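Local coordinates for arylmalonate decarboxylase (Bordetella bronchiseptica, PDB 3IXM), which catalyses the decarboxylation of 2-aryl-2-methylmalonates to 2-arylpropionates with release of carbon dioxide, at residues A[120-125]-A[146-151]; A[182-187]-A[206-211]. The protein carries 1 engineered substitution. One frame throughout, in Å; residues are numbered along the deposited sequence.

In the fold
Beyond the first four-stranded sheet, the chain enters a second parallel sheet ordered 144-150, 119-124, 183-187, 208-210. Contact 1 comes first: it closes the loop in which helix 128-140 carries strand 119-124 over to strand 144-150 at one edge. After helices 156-160 and 164-177, the chain returns on the other side of strand 119-124 as strand 183-187. Contact 2 then closes the loop through helix 196-204 to strand 208-210 at the opposite edge. The two loops follow one another without crossing or enclosing each other. Their inner strands are neighbours, joined by the probable backbone bonds Ala121 O to Leu185 N and Ala123 N to Leu185 O.

Contact 1 (A[120-125]-A[146-151]); sequences VALATA and TGCRSL
Thr124 and Ser150 meet hydroxyl to hydroxyl near the C-terminal ends of two parallel strands, Ser150 OG donating to Thr124 OG1 over 3.0 Å. The threonine hydroxyl is set between its backbone N and carbonyl carbon (chi1 80°), while the serine hydroxyl swings back beside its own N (chi1 -57°), and this brings the two oxygens together on one face of the sheet. Thr124 OG1 is gripped three times, since it also bonds to Asn131 OD1 and to Tyr126 N, which should fix its rotation well, and Asn131 ND2 adds a weak bond to Ser150 OG.

On the same face, Cys148 sends its sulfur forward along the strand, alongside its neighbours: SG rests 3.7 Å from Leu122 CB and, more loosely, 4.1 Å from Thr124 CG2.

On the other face, Ala121 and Ala123 present methyl groups, and Arg149 leads its end away from strand 119-124, its side chain resting on Leu170 and Arg173 of helix 164-177. At the start of the pairing Thr146 N donates to Val120 O at 2.9 Å but sits 44° above the carbonyl plane, whereas Thr124 N reaches Arg149 O at 3.0 Å within it. The hydroxyl of Thr146 bonds to Ser181 OG; any bond to Val120 O is weak. Just past the end of its strand, Leu151 N donates to Thr124 O at 2.9 Å.

Two parallel strands joined through helix 128-140, which covers the Leu122 face, make a beta-alpha-beta unit, the building block of the alpha/beta domains of the aspartate/glutamate racemase clan.

Contact 2 (A[182-187]-A[206-211]); sequences DGILLS and VPVVSS
Leu186 O draws in several donors where strand 183-187 meets the start of helix 211-222. Ser211 N reaches it at 3.0 Å, nearly in line with the carbonyl, the CA-H of Ser210 approaches as well, and a water gives a weak bond of 3.4 Å. That same water lies 2.9 Å from Ser210 OG, which also bonds to Thr193 OG1, so the buried serine hydroxyl is satisfied although it does not cap the helix that follows.

One residue on, Ser187 OG and Ser211 OG are 2.8 Å apart in a hydrogen bond whose donor could be either. Ser211 folds its hydroxyl between backbone N and carbonyl carbon (chi1 62°), which brings OG up to Ser187 OG. Tyr126 OH is a second partner of Ser187 OG, and a sulfate ion, probably from the crystallisation liquor, lies about 4 Å from this side chain and may mark a pocket.

Toward the start of the strands the side-chain contacts are apolar. Leu185 slants across Val209, with CD1 3.9 Å from Val209 CG1. On the reverse face Ile184 CB meets Val208 CG2, and the Ile184 side chain crosses that of Val206, in the loop before the strand, at about a right angle, Ile184 CD1 4.1 Å from Val206 CG1.

Ile184 N to Pro207 O, Val209 N to Ile184 O and Leu186 N to Val209 O (2.7 Å) hold the parallel strands, which helix 196-204 connects into a beta-alpha-beta unit. Helix 104-114 packs onto Leu185, Val209 and Ser211; helix 164-177 lies over Ile184 and Leu186, and helix 196-204 over Ile184 and Val208. Strand 119-124 flanks 183-187 on its other edge, leaving 208-210 outermost.

Contact 1 (A[120-125]-A[146-151])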
ATOM      1  N   VAL A 120       9.877  -6.799 -10.974  1.00 19.42           N
ATOM      2  CA  VAL A 120       9.393  -6.909  -9.592  1.00 17.42           C
ATOM      3  C   VAL A 120       8.708  -8.244  -9.295  1.00 15.50           C
ATOM      4  O   VAL A 120       7.772  -8.635 -10.009  1.00 13.77           O
ATOM      5  CB  VAL A 120       8.475  -5.686  -9.172  1.00 17.92           C
ATOM      6  CG1 VAL A 120       7.113  -5.710  -9.918  1.00 19.78           C
ATOM      7  CG2 VAL A 120       8.250  -5.693  -7.634  1.00 17.02           C
ATOM      8  N   ALA A 121       9.197  -8.941  -8.258  1.00 15.06           N
ATOM      9  CA  ALA A 121       8.584 -10.202  -7.769  1.00 15.23           C
ATOM     10  C   ALA A 121       7.482  -9.868  -6.762  1.00 14.87           C
ATOM     11  O   ALA A 121       7.634  -8.941  -5.990  1.00 15.70           O
ATOM     12  CB  ALA A 121       9.647 -11.108  -7.111  1.00 15.52           C
ATOM     13  N   LEU A 122       6.348 -10.557  -6.834  1.00 14.75           N
ATOM     14  CA  LEU A 122       5.235 -10.247  -5.937  1.00 13.25           C
ATOM     15  C   LEU A 122       5.154 -11.271  -4.826  1.00 12.51           C
ATOM     16  O   LEU A 122       5.266 -12.471  -5.057  1.00 11.89           O
ATOM     17  CB  LEU A 122       3.901 -10.186  -6.694  1.00 13.38           C
ATOM     18  CG  LEU A 122       3.916  -9.360  -7.982  1.00 15.56           C
ATOM     19  CD1 LEU A 122       2.522  -9.347  -8.530  1.00 16.75           C
ATOM     20  CD2 LEU A 122       4.348  -7.969  -7.670  1.00 16.62           C
ATOM     21  N   ALA A 123       4.958 -10.775  -3.616  1.00 11.65           N
ATOM     22  CA  ALA A 123       4.710 -11.619  -2.456  1.00 12.23           C
ATOM     23  C   ALA A 123       3.422 -11.068  -1.819  1.00 10.54           C
ATOM     24  O   ALA A 123       3.429  -9.992  -1.285  1.00 11.86           O
ATOM     25  CB  ALA A 123       5.899 -11.527  -1.497  1.00 11.84           C
ATOM     26  N   THR A 124       2.312 -11.780  -1.925  1.00  9.97           N
ATOM     27  CA  THR A 124       1.053 -11.191  -1.489  1.00 10.41           C
ATOM     28  C   THR A 124       0.193 -12.101  -0.607  1.00 11.07           C
ATOM     29  O   THR A 124       0.505 -13.276  -0.395  1.00 12.63           O
ATOM     30  CB  THR A 124       0.168 -10.790  -2.684  1.00  8.94           C
ATOM     31  OG1 THR A 124      -0.478 -11.972  -3.154  1.00 11.32           O
ATOM     32  CG2 THR A 124       1.001 -10.076  -3.800  1.00 10.68           C
ATOM     33  N   ALA A 125      -0.876 -11.525  -0.076  1.00 12.34           N
ATOM     34  CA  ALA A 125      -1.909 -12.314   0.629  1.00 13.79           C
ATOM     35  C   ALA A 125      -3.224 -12.257  -0.152  1.00 15.28           C
ATOM     36  O   ALA A 125      -4.298 -12.357   0.434  1.00 15.53           O
ATOM     37  CB  ALA A 125      -2.118 -11.749   2.005  1.00 14.19           C
ATOM     38  N   THR A 146       7.534 -10.235 -12.386  1.00 21.28           N
ATOM     39  CA  THR A 146       8.292 -11.431 -12.769  1.00 20.41           C
ATOM     40  C   THR A 146       7.756 -12.759 -12.190  1.00 19.12           C
ATOM     41  O   THR A 146       8.223 -13.845 -12.566  1.00 18.92           O
ATOM     42  CB  THR A 146       9.723 -11.277 -12.323  1.00 20.29           C
ATOM     43  OG1 THR A 146       9.741 -11.099 -10.901  1.00 18.74           O
ATOM     44  CG2 THR A 146      10.373 -10.047 -13.023  1.00 22.53           C
ATOM     45  N   GLY A 147       6.788 -12.672 -11.272  1.00 18.12           N
ATOM     46  CA  GLY A 147       6.200 -13.866 -10.686  1.00 17.61           C
ATOM     47  C   GLY A 147       5.501 -13.458  -9.402  1.00 17.92           C
ATOM     48  O   GLY A 147       5.599 -12.306  -8.989  1.00 17.21           O
ATOM     49  N   CYS A 148       4.824 -14.409  -8.768  1.00 16.56           N
ATOM     50  CA  CYS A 148       4.055 -14.095  -7.554  1.00 15.10           C
ATOM     51  C   CYS A 148       3.970 -15.356  -6.719  1.00 14.90           C
ATOM     52  O   CYS A 148       3.751 -16.461  -7.246  1.00 15.10           O
ATOM     53  CB  CYS A 148       2.660 -13.563  -7.902  1.00 15.89           C
ATOM     54  SG  CYS A 148       1.584 -13.070  -6.465  1.00 18.69           S
ATOM     55  N   ARG A 149       4.173 -15.182  -5.425  1.00 13.56           N
ATOM     56  CA  ARG A 149       3.870 -16.212  -4.442  1.00 13.95           C
ATOM     57  C   ARG A 149       2.952 -15.613  -3.391  1.00 13.72           C
ATOM     58  O   ARG A 149       3.160 -14.461  -2.971  1.00 13.32           O
ATOM     59  CB  ARG A 149       5.149 -16.677  -3.776  1.00 14.53           C
ATOM     60  CG  ARG A 149       4.930 -17.891  -2.810  1.00 16.16           C
ATOM     61  CD  ARG A 149       4.794 -19.203  -3.549  1.00 23.47           C
ATOM     62  NE  ARG A 149       4.927 -20.338  -2.616  1.00 24.92           N
ATOM     63  CZ  ARG A 149       5.967 -21.169  -2.557  1.00 24.54           C
ATOM     64  NH1 ARG A 149       6.980 -21.065  -3.397  1.00 23.11           N
ATOM     65  NH2 ARG A 149       5.973 -22.129  -1.651  1.00 26.11           N
ATOM     66  N   SER A 150       1.932 -16.367  -2.994  1.00 13.61           N
ATOM     67  CA  SER A 150       0.917 -15.846  -2.053  1.00 15.05           C
ATOM     68  C   SER A 150       0.774 -16.695  -0.813  1.00 13.90           C
ATOM     69  O   SER A 150       0.987 -17.899  -0.865  1.00 15.14           O
ATOM     70  CB  SER A 150      -0.451 -15.729  -2.749  1.00 14.53           C
ATOM     71  OG  SER A 150      -0.304 -14.901  -3.872  1.00 18.81           O
ATOM     72  N   LEU A 151       0.388 -16.073   0.294  1.00 14.79           N
ATOM     73  CA  LEU A 151       0.216 -16.783   1.587  1.00 15.20           C
ATOM     74  C   LEU A 151      -0.895 -17.820   1.556  1.00 17.19           C
ATOM     75  O   LEU A 151      -0.811 -18.852   2.243  1.00 17.51           O
ATOM     76  CB  LEU A 151      -0.095 -15.778   2.717  1.00 14.73           C
ATOM     77  CG  LEU A 151       1.106 -14.965   3.228  1.00 16.98           C
ATOM     78  CD1 LEU A 151       0.617 -13.993   4.314  1.00 16.03           C
ATOM     79  CD2 LEU A 151       2.099 -15.927   3.835  1.00 19.35           C
TER

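Contact 2 (A[182-187]-A[206-211])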
ATOM      1  N   ASP A 182      14.516  -7.433  -9.812  1.00 22.32           N
ATOM      2  CA  ASP A 182      15.206  -6.247  -9.288  1.00 23.67           C
ATOM      3  C   ASP A 182      14.845  -5.924  -7.837  1.00 22.83           C
ATOM      4  O   ASP A 182      15.503  -5.113  -7.180  1.00 23.90           O
ATOM      5  CB  ASP A 182      14.672  -5.018 -10.060  1.00 24.74           C
ATOM      6  CG  ASP A 182      15.377  -4.766 -11.335  1.00 28.79           C
ATOM      7  OD1 ASP A 182      16.437  -5.395 -11.584  1.00 36.66           O
ATOM      8  OD2 ASP A 182      14.866  -3.941 -12.109  1.00 31.61           O
ATOM      9  N   GLY A 183      13.728  -6.462  -7.370  1.00 21.54           N
ATOM     10  CA  GLY A 183      13.153  -6.029  -6.094  1.00 19.73           C
ATOM     11  C   GLY A 183      11.858  -6.754  -5.894  1.00 18.92           C
ATOM     12  O   GLY A 183      11.352  -7.414  -6.816  1.00 19.45           O
ATOM     13  N   ILE A 184      11.334  -6.657  -4.675  1.00 17.88           N
ATOM     14  CA  ILE A 184      10.152  -7.418  -4.248  1.00 16.63           C
ATOM     15  C   ILE A 184       9.066  -6.449  -3.752  1.00 16.07           C
ATOM     16  O   ILE A 184       9.362  -5.534  -2.977  1.00 14.70           O
ATOM     17  CB  ILE A 184      10.525  -8.433  -3.096  1.00 17.31           C
ATOM     18  CG1 ILE A 184      11.506  -9.518  -3.623  1.00 18.42           C
ATOM     19  CG2 ILE A 184       9.245  -9.079  -2.478  1.00 16.61           C
ATOM     20  CD1 ILE A 184      12.133 -10.332  -2.545  1.00 18.07           C
ATOM     21  N   LEU A 185       7.830  -6.655  -4.214  1.00 14.26           N
ATOM     22  CA  LEU A 185       6.679  -5.955  -3.646  1.00 14.04           C
ATOM     23  C   LEU A 185       5.968  -6.917  -2.712  1.00 13.41           C
ATOM     24  O   LEU A 185       5.444  -7.946  -3.178  1.00 11.51           O
ATOM     25  CB  LEU A 185       5.711  -5.527  -4.736  1.00 12.69           C
ATOM     26  CG  LEU A 185       4.374  -4.915  -4.319  1.00 14.89           C
ATOM     27  CD1 LEU A 185       4.666  -3.689  -3.512  1.00 13.42           C
ATOM     28  CD2 LEU A 185       3.515  -4.553  -5.575  1.00 13.49           C
ATOM     29  N   LEU A 186       6.010  -6.595  -1.410  1.00 13.42           N
ATOM     30  CA  LEU A 186       5.286  -7.324  -0.373  1.00 13.11           C
ATOM     31  C   LEU A 186       3.944  -6.602  -0.191  1.00 13.62           C
ATOM     32  O   LEU A 186       3.908  -5.489   0.307  1.00 13.86           O
ATOM     33  CB  LEU A 186       6.098  -7.312   0.942  1.00 12.68           C
ATOM     34  CG  LEU A 186       5.532  -8.041   2.186  1.00 15.43           C
ATOM     35  CD1 LEU A 186       5.226  -9.535   1.845  1.00 15.36           C
ATOM     36  CD2 LEU A 186       6.560  -8.009   3.310  1.00 14.38           C
ATOM     37  N   SER A 187       2.859  -7.216  -0.623  1.00 14.25           N
ATOM     38  CA  SER A 187       1.555  -6.586  -0.522  1.00 16.80           C
ATOM     39  C   SER A 187       0.625  -7.539   0.239  1.00 17.56           C
ATOM     40  O   SER A 187      -0.074  -8.381  -0.331  1.00 16.95           O
ATOM     41  CB  SER A 187       1.036  -6.211  -1.914  1.00 16.94           C
ATOM     42  OG  SER A 187      -0.036  -5.278  -1.812  1.00 19.98           O
ATOM     43  N   VAL A 206      18.331  -7.500  -2.265  1.00 24.71           N
ATOM     44  CA  VAL A 206      17.453  -6.908  -3.235  1.00 24.28           C
ATOM     45  C   VAL A 206      16.408  -6.103  -2.409  1.00 23.87           C
ATOM     46  O   VAL A 206      15.967  -6.592  -1.372  1.00 23.57           O
ATOM     47  CB  VAL A 206      16.873  -8.068  -4.079  1.00 25.88           C
ATOM     48  CG1 VAL A 206      15.409  -8.297  -3.850  1.00 23.29           C
ATOM     49  CG2 VAL A 206      17.307  -8.034  -5.539  1.00 24.66           C
ATOM     50  N   PRO A 207      16.044  -4.875  -2.842  1.00 22.59           N
ATOM     51  CA  PRO A 207      15.204  -4.038  -1.962  1.00 22.20           C
ATOM     52  C   PRO A 207      13.725  -4.479  -1.980  1.00 20.54           C
ATOM     53  O   PRO A 207      13.243  -5.038  -2.978  1.00 20.58           O
ATOM     54  CB  PRO A 207      15.350  -2.641  -2.577  1.00 22.62           C
ATOM     55  CG  PRO A 207      15.487  -2.917  -4.022  1.00 23.20           C
ATOM     56  CD  PRO A 207      16.318  -4.197  -4.121  1.00 23.61           C
ATOM     57  N   VAL A 208      13.031  -4.223  -0.886  1.00 20.08           N
ATOM     58  CA  VAL A 208      11.627  -4.609  -0.733  1.00 19.20           C
ATOM     59  C   VAL A 208      10.753  -3.375  -0.497  1.00 19.38           C
ATOM     60  O   VAL A 208      11.083  -2.522   0.357  1.00 18.95           O
ATOM     61  CB  VAL A 208      11.483  -5.589   0.466  1.00 18.97           C
ATOM     62  CG1 VAL A 208      10.008  -5.875   0.792  1.00 18.52           C
ATOM     63  CG2 VAL A 208      12.249  -6.844   0.202  1.00 21.00           C
ATOM     64  N   VAL A 209       9.632  -3.299  -1.229  1.00 17.45           N
ATOM     65  CA  VAL A 209       8.584  -2.316  -0.941  1.00 17.01           C
ATOM     66  C   VAL A 209       7.403  -3.070  -0.321  1.00 16.12           C
ATOM     67  O   VAL A 209       6.915  -4.057  -0.914  1.00 15.49           O
ATOM     68  CB  VAL A 209       8.118  -1.628  -2.247  1.00 16.56           C
ATOM     69  CG1 VAL A 209       6.852  -0.766  -2.039  1.00 16.96           C
ATOM     70  CG2 VAL A 209       9.280  -0.768  -2.833  1.00 18.08           C
ATOM     71  N   SER A 210       6.972  -2.646   0.856  1.00 15.07           N
ATOM     72  CA  SER A 210       5.709  -3.166   1.426  1.00 14.16           C
ATOM     73  C   SER A 210       4.618  -2.126   1.315  1.00 14.55           C
ATOM     74  O   SER A 210       4.791  -0.966   1.748  1.00 12.52           O
ATOM     75  CB  SER A 210       5.901  -3.577   2.882  1.00 13.79           C
ATOM     76  OG  SER A 210       4.718  -4.107   3.419  1.00 13.31           O
ATOM     77  N   SER A 211       3.474  -2.570   0.797  1.00 13.08           N
ATOM     78  CA  SER A 211       2.419  -1.677   0.362  1.00 14.89           C
ATOM     79  C   SER A 211       1.828  -0.748   1.444  1.00 14.89           C
ATOM     80  O   SER A 211       1.784   0.483   1.246  1.00 14.09           O
ATOM     81  CB  SER A 211       1.404  -2.444  -0.501  1.00 14.98           C
ATOM     82  OG  SER A 211       0.765  -3.484   0.204  1.00 22.90           O
TER
HETATM   83  O   HOH W   1       1.909  -4.597   2.852  1.00 27.58           O